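Local coordinates for protein exopolygalacturonate lyase (Vibrio vulnificus, PDB 5A29) that probably cleaves polygalacturonate by beta-elimination, acting from the chain end as a manganese-binding member of polysaccharide lyase family 2, at residues V99-D103 and Q104-L108; T114-M118 and D119-A123; W249-S253 and A254-G258. All coordinates share one frame; numbering follows the deposited sequence.

How the interactions relate
The three contacts are local, each formed within ten consecutive residues, and they come in series along the chain at places where helices begin or end. Interaction 1 is the turn from helix 88-101 into helix 105-120, and interaction 2 is the far end of that second helix; their centres lie about 23 Å apart. Interaction 3 belongs to the link from helix 234-250 through the short helix 253-256, with its centre about 22 Å from that of interaction 2 and about 29 Å from that of interaction 1. None touches another. All three lie at helix ends and connections at the periphery of this helix-rich lyase, away from the manganese and tartrate sites.

Interaction 1: V99-D103 and Q104-L108; sequences VVTED and QRYQL
Asp103 and Arg105 meet where the chain turns from one helix into the next. The Asp103 carboxylate lies against the aliphatic part of the arginine, with OD2 3.1 Å from Arg105 CD, while OD1 accepts from Arg105 N at 3.2 Å in a nearly straight capping bond (167°) that arrives from above the carboxylate plane. No salt bridge forms: OD2 stays 4.4 Å from Arg105 NE and the two flat groups stand almost perpendicular. A water instead joins Asp103 OD2 to Arg105 NH1. CG of Arg105 sits between its own backbone N and carbonyl carbon (chi1 65°), which lays this methylene along the carboxylate and over the centre of the Tyr106 ring.

At the edge of that ring, near its plane, is Thr101 OG1, 3.9 Å from Tyr106 CE2. The same hydroxyl oxygen accepts from Asp103 N at 3.2 Å, an ST turn that fixes the backbone ahead of the aspartate, and it is also hydrogen-bonded to Met97 O. Glu102, with positive phi, breaks the first helix. Around the start of the next helix, Gln107 NE2 donates to Gln104 OE1 at 2.8 Å, in the carbonyl plane, and ties Gln104 to Gln107, one turn on.

Ser98 OG bonds both Asp103 O and Gln107 N, so helix 88-101 holds the turn and the start of helix 105-120. Tyr106 packs against Met97 and Ser98 of helix 88-101 and against Lys37 and Ile40 of helix 27-46, while Val100 faces Leu526 and Ala530 of helix 521-532.

Interaction 2: T114-M118 and D119-A123; sequences TRYFM and DNFIA
Tyr116 presents one ring face to Asn120, whose ND2 lies 3.5 Å above the plane, displaced toward the rim, with the amide plane turned 38° from the ring. This is the C-terminal end of helix 105-120, where two rings of the closing turns, Tyr116 and Phe117, meet Phe121, the first residue beyond the helix. Over one face of the Phe117 ring comes Phe121 CB, a CH-pi contact 3.9 Å from the ring centroid; the two rings themselves are tilted obliquely. Phe121 in turn has Asn120 CB over one face and Tyr116 CE2 at its edge, in plane, 3.8 Å from Phe121 CE2. With CG opposite its backbone N (chi1 -176°), Phe117 turns a ring face to the Phe121 methylene; it also stacks with Phe84.

Elsewhere in the contact, the terminal methyl of Ile122, CD1, reaches back to Met118 O at 3.3 Å. Met118 itself packs on Ala172 and Thr173 of helix 170-184, and Ile122 also touches Ala172, so both residues face helix 170-184.

Two carbonyls of the closing turns are met by main and side chain alike. Phe117 O takes two donors, Phe121 N nearly in line with the carbonyl and Asn120 N from above its plane. Tyr116 O is gripped by the amide of Asn120, whose ND2 donates at 2.8 Å on a lone pair, 165° at the hydrogen.

Interaction 3: W249-S253 and A254-G258; sequences WLAPS and ANAQG
Pro252 packs its ring carbons against the amide oxygen of Asn255, whose OD1 rests 3.2 Å from Pro252 CB and 3.6 Å from Pro252 CG. The contact belongs to a helix-to-helix connection: helix 234-250 ends, the chain straightens at Ala251 and Pro252, and it then winds through the short helix 253-256, held by weak bonds, toward helix 259-272. Asn255 CG points away from its own carbonyl carbon, beside the backbone N (chi1 -53°), which brings the amide back across the proline at an oblique angle. OD1 is turned to the ring carbons, whereas ND2 instead bonds Glu174 OE1.

Next to this overlap the backbone closes the single turn. Pro252 O lies 3.1 Å from Asn255 N and the same distance from Ala256 N, but both bonds are weak, with angles of 120° and 132° at the hydrogen. Ala256 N is shared, since it also makes a weak bond to Ser253 O at 3.3 Å. Three bent bonds on two carbonyl oxygens, two spanning three residues and one spanning four, hold the turn.

Two alanine methyls meet across the turn. Ala251 CB approaches Ala256 CB to 4.2 Å, an apolar contact that brings the extended residue before the turn against the residue closing it. Around this, Leu250, Ala251 and Pro252 touch Tyr166, and Asn255 O accepts from Lys178 NZ; with Glu174, this links the turn to helices 162-168 and 170-184. Gly258 takes the N-cap position of helix 259-272 with positive phi, and Ala256 O, two residues earlier, is hydrogen-bonded to Ser259 OG.

Interaction 1: V99-D103 and Q104-L108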
ATOM      1  N   VAL A  99       1.744  12.265 -20.207  1.00 22.03           N
ATOM      2  CA  VAL A  99       0.777  11.544 -21.055  1.00 22.56           C
ATOM      3  C   VAL A  99      -0.397  12.452 -21.431  1.00 27.02           C
ATOM      4  O   VAL A  99      -0.835  12.521 -22.612  1.00 25.72           O
ATOM      5  CB  VAL A  99       0.198  10.272 -20.326  1.00 23.00           C
ATOM      6  CG1 VAL A  99      -1.086   9.754 -20.973  1.00 24.14           C
ATOM      7  CG2 VAL A  99       1.245   9.195 -20.249  1.00 25.45           C
ATOM      8  N   VAL A 100      -0.954  13.144 -20.446  1.00 23.91           N
ATOM      9  CA  VAL A 100      -2.213  13.849 -20.745  1.00 22.25           C
ATOM     10  C   VAL A 100      -1.963  15.174 -21.466  1.00 25.01           C
ATOM     11  O   VAL A 100      -2.837  15.666 -22.131  1.00 27.45           O
ATOM     12  CB  VAL A 100      -3.138  14.085 -19.533  1.00 23.51           C
ATOM     13  CG1 VAL A 100      -3.528  12.743 -18.893  1.00 20.11           C
ATOM     14  CG2 VAL A 100      -2.597  15.056 -18.508  1.00 18.57           C
ATOM     15  N   THR A 101      -0.822  15.774 -21.232  1.00 22.12           N
ATOM     16  CA  THR A 101      -0.530  17.062 -21.859  1.00 25.98           C
ATOM     17  C   THR A 101       0.210  16.924 -23.194  1.00 28.91           C
ATOM     18  O   THR A 101       0.285  17.891 -23.923  1.00 31.09           O
ATOM     19  CB  THR A 101       0.249  18.031 -20.972  1.00 23.76           C
ATOM     20  OG1 THR A 101       1.518  17.488 -20.692  1.00 25.05           O
ATOM     21  CG2 THR A 101      -0.511  18.426 -19.676  1.00 24.71           C
ATOM     22  N   GLU A 102       0.768  15.748 -23.492  1.00 27.43           N
ATOM     23  CA  GLU A 102       1.672  15.528 -24.637  1.00 29.46           C
ATOM     24  C   GLU A 102       2.884  16.418 -24.539  1.00 33.64           C
ATOM     25  O   GLU A 102       3.445  16.796 -25.553  1.00 35.37           O
ATOM     26  CB  GLU A 102       0.945  15.857 -25.950  1.00 33.89           C
ATOM     27  CG  GLU A 102      -0.392  15.183 -26.092  1.00 39.03           C
ATOM     28  CD  GLU A 102      -0.241  13.746 -26.505  1.00 50.63           C
ATOM     29  OE1 GLU A 102       0.904  13.233 -26.567  1.00 49.90           O
ATOM     30  OE2 GLU A 102      -1.287  13.139 -26.786  1.00 65.35           O
ATOM     31  N   ASP A 103       3.239  16.822 -23.328  1.00 32.95           N
ATOM     32  CA  ASP A 103       4.411  17.637 -23.074  1.00 29.76           C
ATOM     33  C   ASP A 103       5.432  16.792 -22.282  1.00 31.60           C
ATOM     34  O   ASP A 103       5.171  16.415 -21.116  1.00 26.52           O
ATOM     35  CB  ASP A 103       3.990  18.904 -22.321  1.00 30.32           C
ATOM     36  CG  ASP A 103       5.165  19.894 -22.068  1.00 38.90           C
ATOM     37  OD1 ASP A 103       6.348  19.514 -22.194  1.00 38.04           O
ATOM     38  OD2 ASP A 103       4.900  21.063 -21.682  1.00 47.37           O
ATOM     39  N   GLN A 104       6.567  16.481 -22.925  1.00 28.03           N
ATOM     40  CA  GLN A 104       7.568  15.557 -22.384  1.00 31.00           C
ATOM     41  C   GLN A 104       8.377  16.059 -21.206  1.00 28.62           C
ATOM     42  O   GLN A 104       9.070  15.279 -20.546  1.00 25.94           O
ATOM     43  CB  GLN A 104       8.481  14.980 -23.518  1.00 33.94           C
ATOM     44  CG  GLN A 104       7.733  14.086 -24.518  1.00 35.97           C
ATOM     45  CD  GLN A 104       6.790  13.067 -23.817  1.00 51.08           C
ATOM     46  OE1 GLN A 104       7.232  12.283 -22.967  1.00 49.75           O
ATOM     47  NE2 GLN A 104       5.485  13.137 -24.109  1.00 46.67           N
ATOM     48  N   ARG A 105       8.247  17.336 -20.868  1.00 25.79           N
ATOM     49  CA  ARG A 105       9.121  17.912 -19.862  1.00 26.50           C
ATOM     50  C   ARG A 105       8.860  17.281 -18.480  1.00 22.89           C
ATOM     51  O   ARG A 105       9.776  17.238 -17.639  1.00 21.85           O
ATOM     52  CB  ARG A 105       8.857  19.441 -19.765  1.00 31.98           C
ATOM     53  CG  ARG A 105       7.443  19.762 -19.249  1.00 41.82           C
ATOM     54  CD  ARG A 105       6.998  21.220 -19.372  1.00 48.73           C
ATOM     55  NE  ARG A 105       7.806  22.027 -18.478  1.00 55.37           N
ATOM     56  CZ  ARG A 105       8.555  23.042 -18.894  1.00 67.85           C
ATOM     57  NH1 ARG A 105       8.542  23.399 -20.185  1.00 59.12           N
ATOM     58  NH2 ARG A 105       9.290  23.709 -18.009  1.00 59.46           N
ATOM     59  N   TYR A 106       7.600  16.910 -18.208  1.00 20.98           N
ATOM     60  CA  TYR A 106       7.325  16.334 -16.860  1.00 21.73           C
ATOM     61  C   TYR A 106       8.013  14.969 -16.652  1.00 21.09           C
ATOM     62  O   TYR A 106       8.676  14.751 -15.654  1.00 22.12           O
ATOM     63  CB  TYR A 106       5.824  16.214 -16.651  1.00 21.61           C
ATOM     64  CG  TYR A 106       5.174  17.584 -16.759  1.00 20.61           C
ATOM     65  CD1 TYR A 106       5.363  18.531 -15.741  1.00 24.10           C
ATOM     66  CD2 TYR A 106       4.435  17.940 -17.898  1.00 23.97           C
ATOM     67  CE1 TYR A 106       4.756  19.780 -15.816  1.00 26.81           C
ATOM     68  CE2 TYR A 106       3.841  19.205 -18.023  1.00 23.56           C
ATOM     69  CZ  TYR A 106       4.040  20.115 -17.000  1.00 31.47           C
ATOM     70  OH  TYR A 106       3.441  21.331 -17.098  1.00 31.70           O
ATOM     71  N   GLN A 107       7.778  14.078 -17.592  1.00 20.82           N
ATOM     72  CA  GLN A 107       8.441  12.738 -17.611  1.00 25.99           C
ATOM     73  C   GLN A 107       9.971  12.898 -17.630  1.00 25.83           C
ATOM     74  O   GLN A 107      10.712  12.180 -16.939  1.00 23.42           O
ATOM     75  CB  GLN A 107       7.846  12.041 -18.862  1.00 28.77           C
ATOM     76  CG  GLN A 107       8.426  10.815 -19.423  1.00 45.24           C
ATOM     77  CD  GLN A 107       9.624  11.122 -20.227  1.00 37.21           C
ATOM     78  OE1 GLN A 107      10.703  11.028 -19.693  1.00 40.65           O
ATOM     79  NE2 GLN A 107       9.455  11.541 -21.487  1.00 41.03           N
ATOM     80  N   LEU A 108      10.491  13.869 -18.380  1.00 23.45           N
ATOM     81  CA  LEU A 108      11.931  14.059 -18.389  1.00 23.43           C
ATOM     82  C   LEU A 108      12.512  14.525 -17.058  1.00 25.37           C
ATOM     83  O   LEU A 108      13.629  14.163 -16.707  1.00 24.99           O
ATOM     84  CB  LEU A 108      12.379  15.009 -19.523  1.00 24.35           C
ATOM     85  CG  LEU A 108      12.173  14.462 -20.934  1.00 29.02           C
ATOM     86  CD1 LEU A 108      12.406  15.604 -21.944  1.00 37.26           C
ATOM     87  CD2 LEU A 108      13.084  13.235 -21.184  1.00 32.04           C
TER
HETATM   88  O   HOH W   1       6.814  17.172 -25.728  1.00 44.44           O
HETATM   89  O   HOH W   2       6.731  22.953 -21.853  1.00 54.81           O

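Interaction 2: T114-M118 and D119-A123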
ATOM      1  N   THR A 114      15.258  10.657 -10.900  1.00 25.07           N
ATOM      2  CA  THR A 114      15.440   9.223 -10.668  1.00 24.89           C
ATOM      3  C   THR A 114      16.891   8.834 -10.990  1.00 28.70           C
ATOM      4  O   THR A 114      17.546   8.106 -10.211  1.00 26.24           O
ATOM      5  CB  THR A 114      14.423   8.427 -11.468  1.00 25.80           C
ATOM      6  OG1 THR A 114      13.100   8.784 -10.960  1.00 22.52           O
ATOM      7  CG2 THR A 114      14.609   6.929 -11.267  1.00 27.03           C
ATOM      8  N   ARG A 115      17.398   9.347 -12.106  1.00 25.43           N
ATOM      9  CA  ARG A 115      18.747   8.981 -12.546  1.00 28.14           C
ATOM     10  C   ARG A 115      19.756   9.490 -11.512  1.00 28.40           C
ATOM     11  O   ARG A 115      20.749   8.807 -11.200  1.00 31.38           O
ATOM     12  CB  ARG A 115      19.020   9.570 -13.927  1.00 28.10           C
ATOM     13  CG  ARG A 115      20.241   8.922 -14.565  1.00 40.47           C
ATOM     14  CD  ARG A 115      20.775   9.592 -15.803  1.00 43.81           C
ATOM     15  NE  ARG A 115      19.815   9.809 -16.873  1.00 48.87           N
ATOM     16  CZ  ARG A 115      19.247   8.857 -17.603  1.00 44.29           C
ATOM     17  NH1 ARG A 115      19.432   7.585 -17.306  1.00 49.02           N
ATOM     18  NH2 ARG A 115      18.434   9.192 -18.587  1.00 44.75           N
ATOM     19  N   TYR A 116      19.519  10.663 -10.926  1.00 25.99           N
ATOM     20  CA  TYR A 116      20.480  11.190  -9.936  1.00 26.07           C
ATOM     21  C   TYR A 116      20.449  10.352  -8.618  1.00 28.16           C
ATOM     22  O   TYR A 116      21.474  10.142  -7.968  1.00 28.02           O
ATOM     23  CB  TYR A 116      20.143  12.641  -9.606  1.00 25.90           C
ATOM     24  CG  TYR A 116      21.049  13.295  -8.592  1.00 28.42           C
ATOM     25  CD1 TYR A 116      22.298  13.834  -8.986  1.00 31.28           C
ATOM     26  CD2 TYR A 116      20.698  13.352  -7.261  1.00 26.94           C
ATOM     27  CE1 TYR A 116      23.136  14.442  -8.036  1.00 29.68           C
ATOM     28  CE2 TYR A 116      21.513  13.956  -6.308  1.00 33.09           C
ATOM     29  CZ  TYR A 116      22.751  14.486  -6.704  1.00 38.58           C
ATOM     30  OH  TYR A 116      23.576  15.060  -5.753  1.00 37.75           O
ATOM     31  N   PHE A 117      19.234  10.025  -8.159  1.00 27.24           N
ATOM     32  CA  PHE A 117      19.069   9.151  -7.014  1.00 25.89           C
ATOM     33  C   PHE A 117      19.826   7.822  -7.242  1.00 25.15           C
ATOM     34  O   PHE A 117      20.594   7.401  -6.378  1.00 28.19           O
ATOM     35  CB  PHE A 117      17.577   8.809  -6.736  1.00 25.47           C
ATOM     36  CG  PHE A 117      17.420   7.980  -5.479  1.00 23.62           C
ATOM     37  CD1 PHE A 117      17.519   8.583  -4.220  1.00 25.69           C
ATOM     38  CD2 PHE A 117      17.434   6.606  -5.565  1.00 26.64           C
ATOM     39  CE1 PHE A 117      17.481   7.831  -3.022  1.00 24.37           C
ATOM     40  CE2 PHE A 117      17.411   5.840  -4.380  1.00 26.57           C
ATOM     41  CZ  PHE A 117      17.418   6.461  -3.125  1.00 27.31           C
ATOM     42  N   MET A 118      19.592   7.187  -8.385  1.00 23.99           N
ATOM     43  CA  MET A 118      20.154   5.875  -8.655  1.00 29.84           C
ATOM     44  C   MET A 118      21.669   5.951  -8.914  1.00 35.38           C
ATOM     45  O   MET A 118      22.401   5.028  -8.556  1.00 31.73           O
ATOM     46  CB  MET A 118      19.417   5.188  -9.808  1.00 28.84           C
ATOM     47  CG  MET A 118      17.979   4.804  -9.404  1.00 36.65           C
ATOM     48  SD  MET A 118      16.968   3.874 -10.560  1.00 48.17           S
ATOM     49  CE  MET A 118      17.467   2.238 -10.103  1.00 43.42           C
ATOM     50  N   ASP A 119      22.154   7.065  -9.460  1.00 34.17           N
ATOM     51  CA  ASP A 119      23.618   7.279  -9.556  1.00 37.45           C
ATOM     52  C   ASP A 119      24.294   7.471  -8.221  1.00 37.57           C
ATOM     53  O   ASP A 119      25.494   7.230  -8.104  1.00 36.28           O
ATOM     54  CB  ASP A 119      23.989   8.451 -10.509  1.00 33.36           C
ATOM     55  CG  ASP A 119      23.683   8.123 -11.952  1.00 38.79           C
ATOM     56  OD1 ASP A 119      23.479   6.931 -12.238  1.00 48.35           O
ATOM     57  OD2 ASP A 119      23.594   9.027 -12.808  1.00 43.22           O
ATOM     58  N   ASN A 120      23.558   7.902  -7.205  1.00 31.65           N
ATOM     59  CA  ASN A 120      24.209   8.329  -5.990  1.00 28.75           C
ATOM     60  C   ASN A 120      23.887   7.635  -4.710  1.00 31.76           C
ATOM     61  O   ASN A 120      24.638   7.784  -3.735  1.00 31.93           O
ATOM     62  CB  ASN A 120      24.035   9.834  -5.823  1.00 31.22           C
ATOM     63  CG  ASN A 120      24.801  10.600  -6.889  1.00 39.80           C
ATOM     64  OD1 ASN A 120      26.018  10.738  -6.773  1.00 39.04           O
ATOM     65  ND2 ASN A 120      24.139  10.948  -7.990  1.00 32.57           N
ATOM     66  N   PHE A 121      22.697   7.025  -4.615  1.00 28.58           N
ATOM     67  CA  PHE A 121      22.158   6.660  -3.306  1.00 27.07           C
ATOM     68  C   PHE A 121      21.703   5.199  -3.239  1.00 28.71           C
ATOM     69  O   PHE A 121      20.675   4.893  -2.623  1.00 26.08           O
ATOM     70  CB  PHE A 121      21.033   7.624  -2.875  1.00 30.10           C
ATOM     71  CG  PHE A 121      21.533   9.039  -2.722  1.00 30.70           C
ATOM     72  CD1 PHE A 121      22.348   9.381  -1.648  1.00 27.55           C
ATOM     73  CD2 PHE A 121      21.300   9.959  -3.722  1.00 26.49           C
ATOM     74  CE1 PHE A 121      22.861  10.647  -1.538  1.00 32.21           C
ATOM     75  CE2 PHE A 121      21.814  11.241  -3.631  1.00 32.71           C
ATOM     76  CZ  PHE A 121      22.569  11.594  -2.522  1.00 31.62           C
ATOM     77  N   ILE A 122      22.468   4.343  -3.908  1.00 27.74           N
ATOM     78  CA  ILE A 122      22.345   2.911  -3.799  1.00 27.57           C
ATOM     79  C   ILE A 122      23.539   2.316  -3.055  1.00 31.50           C
ATOM     80  O   ILE A 122      24.693   2.565  -3.436  1.00 28.97           O
ATOM     81  CB  ILE A 122      22.297   2.290  -5.198  1.00 30.62           C
ATOM     82  CG1 ILE A 122      21.193   2.953  -6.025  1.00 27.77           C
ATOM     83  CG2 ILE A 122      22.033   0.799  -5.078  1.00 25.83           C
ATOM     84  CD1 ILE A 122      20.981   2.250  -7.369  1.00 28.90           C
ATOM     85  N   ALA A 123      23.283   1.511  -2.031  1.00 30.80           N
ATOM     86  CA  ALA A 123      24.355   0.736  -1.355  1.00 30.56           C
ATOM     87  C   ALA A 123      25.143  -0.164  -2.317  1.00 28.55           C
ATOM     88  O   ALA A 123      24.648  -0.524  -3.425  1.00 28.08           O
ATOM     89  CB  ALA A 123      23.746  -0.111  -0.240  1.00 28.15           C
TER

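Interaction 3: W249-S253 and A254-G258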
ATOM      1  N   TRP A 249       8.707  -9.668 -15.633  1.00 23.62           N
ATOM      2  CA  TRP A 249       8.042  -8.934 -16.679  1.00 24.72           C
ATOM      3  C   TRP A 249       8.994  -7.999 -17.446  1.00 23.20           C
ATOM      4  O   TRP A 249       8.826  -7.853 -18.670  1.00 26.37           O
ATOM      5  CB  TRP A 249       6.892  -8.070 -16.080  1.00 26.82           C
ATOM      6  CG  TRP A 249       6.105  -7.277 -17.106  1.00 26.60           C
ATOM      7  CD1 TRP A 249       6.142  -5.905 -17.309  1.00 28.72           C
ATOM      8  CD2 TRP A 249       5.187  -7.790 -18.043  1.00 28.24           C
ATOM      9  NE1 TRP A 249       5.264  -5.565 -18.294  1.00 29.25           N
ATOM     10  CE2 TRP A 249       4.689  -6.699 -18.786  1.00 30.25           C
ATOM     11  CE3 TRP A 249       4.706  -9.069 -18.324  1.00 27.94           C
ATOM     12  CZ2 TRP A 249       3.723  -6.852 -19.776  1.00 32.54           C
ATOM     13  CZ3 TRP A 249       3.756  -9.212 -19.305  1.00 32.49           C
ATOM     14  CH2 TRP A 249       3.294  -8.115 -20.039  1.00 30.29           C
ATOM     15  N   LEU A 250       9.897  -7.334 -16.740  1.00 22.06           N
ATOM     16  CA  LEU A 250      10.679  -6.229 -17.276  1.00 24.56           C
ATOM     17  C   LEU A 250      11.977  -6.653 -17.946  1.00 28.91           C
ATOM     18  O   LEU A 250      12.373  -6.073 -18.996  1.00 27.03           O
ATOM     19  CB  LEU A 250      10.986  -5.171 -16.199  1.00 22.84           C
ATOM     20  CG  LEU A 250       9.666  -4.488 -15.721  1.00 25.20           C
ATOM     21  CD1 LEU A 250       9.957  -3.757 -14.409  1.00 20.13           C
ATOM     22  CD2 LEU A 250       9.123  -3.504 -16.769  1.00 25.47           C
ATOM     23  N   ALA A 251      12.612  -7.667 -17.373  1.00 26.31           N
ATOM     24  CA  ALA A 251      14.037  -7.956 -17.702  1.00 26.96           C
ATOM     25  C   ALA A 251      14.133  -9.118 -18.689  1.00 28.53           C
ATOM     26  O   ALA A 251      13.186  -9.880 -18.806  1.00 27.97           O
ATOM     27  CB  ALA A 251      14.850  -8.198 -16.430  1.00 22.30           C
ATOM     28  N   PRO A 252      15.270  -9.209 -19.468  1.00 30.68           N
ATOM     29  CA  PRO A 252      15.558 -10.426 -20.268  1.00 33.43           C
ATOM     30  C   PRO A 252      15.464 -11.746 -19.464  1.00 36.02           C
ATOM     31  O   PRO A 252      15.717 -11.764 -18.256  1.00 27.27           O
ATOM     32  CB  PRO A 252      17.023 -10.206 -20.729  1.00 32.35           C
ATOM     33  CG  PRO A 252      17.178  -8.705 -20.706  1.00 32.86           C
ATOM     34  CD  PRO A 252      16.411  -8.281 -19.468  1.00 30.01           C
ATOM     35  N   SER A 253      15.137 -12.830 -20.176  1.00 36.43           N
ATOM     36  CA  SER A 253      15.023 -14.175 -19.621  1.00 38.67           C
ATOM     37  C   SER A 253      16.110 -14.565 -18.689  1.00 36.75           C
ATOM     38  O   SER A 253      15.835 -15.108 -17.649  1.00 31.94           O
ATOM     39  CB  SER A 253      15.026 -15.219 -20.725  1.00 42.76           C
ATOM     40  OG  SER A 253      13.735 -15.334 -21.252  1.00 50.98           O
ATOM     41  N   ALA A 254      17.358 -14.359 -19.090  1.00 36.81           N
ATOM     42  CA  ALA A 254      18.467 -14.921 -18.332  1.00 35.77           C
ATOM     43  C   ALA A 254      18.619 -14.181 -17.034  1.00 36.21           C
ATOM     44  O   ALA A 254      18.943 -14.775 -15.980  1.00 33.61           O
ATOM     45  CB  ALA A 254      19.761 -14.853 -19.135  1.00 35.81           C
ATOM     46  N   ASN A 255      18.406 -12.866 -17.102  1.00 31.00           N
ATOM     47  CA  ASN A 255      18.614 -12.011 -15.932  1.00 29.39           C
ATOM     48  C   ASN A 255      17.486 -12.321 -14.909  1.00 26.56           C
ATOM     49  O   ASN A 255      17.697 -12.202 -13.715  1.00 32.74           O
ATOM     50  CB  ASN A 255      18.514 -10.512 -16.304  1.00 29.28           C
ATOM     51  CG  ASN A 255      19.419 -10.117 -17.475  1.00 39.32           C
ATOM     52  OD1 ASN A 255      19.339 -10.666 -18.578  1.00 32.55           O
ATOM     53  ND2 ASN A 255      20.253  -9.139 -17.237  1.00 38.42           N
ATOM     54  N   ALA A 256      16.339 -12.732 -15.399  1.00 23.14           N
ATOM     55  CA  ALA A 256      15.122 -12.844 -14.547  1.00 30.82           C
ATOM     56  C   ALA A 256      14.783 -14.292 -14.231  1.00 35.13           C
ATOM     57  O   ALA A 256      13.748 -14.564 -13.606  1.00 27.99           O
ATOM     58  CB  ALA A 256      13.923 -12.143 -15.175  1.00 25.62           C
ATOM     59  N   GLN A 257      15.668 -15.225 -14.647  1.00 32.17           N
ATOM     60  CA  GLN A 257      15.448 -16.671 -14.411  1.00 30.05           C
ATOM     61  C   GLN A 257      15.051 -16.964 -12.945  1.00 24.56           C
ATOM     62  O   GLN A 257      15.730 -16.525 -12.011  1.00 24.37           O
ATOM     63  CB  GLN A 257      16.743 -17.456 -14.734  1.00 33.38           C
ATOM     64  CG  GLN A 257      16.634 -18.948 -14.417  1.00 37.30           C
ATOM     65  CD  GLN A 257      18.021 -19.621 -14.376  1.00 52.80           C
ATOM     66  OE1 GLN A 257      18.932 -19.193 -15.094  1.00 45.45           O
ATOM     67  NE2 GLN A 257      18.201 -20.632 -13.496  1.00 45.04           N
ATOM     68  N   GLY A 258      13.965 -17.716 -12.771  1.00 25.79           N
ATOM     69  CA  GLY A 258      13.570 -18.148 -11.424  1.00 25.46           C
ATOM     70  C   GLY A 258      12.592 -17.161 -10.729  1.00 27.98           C
ATOM     71  O   GLY A 258      11.861 -17.556  -9.787  1.00 24.10           O
TER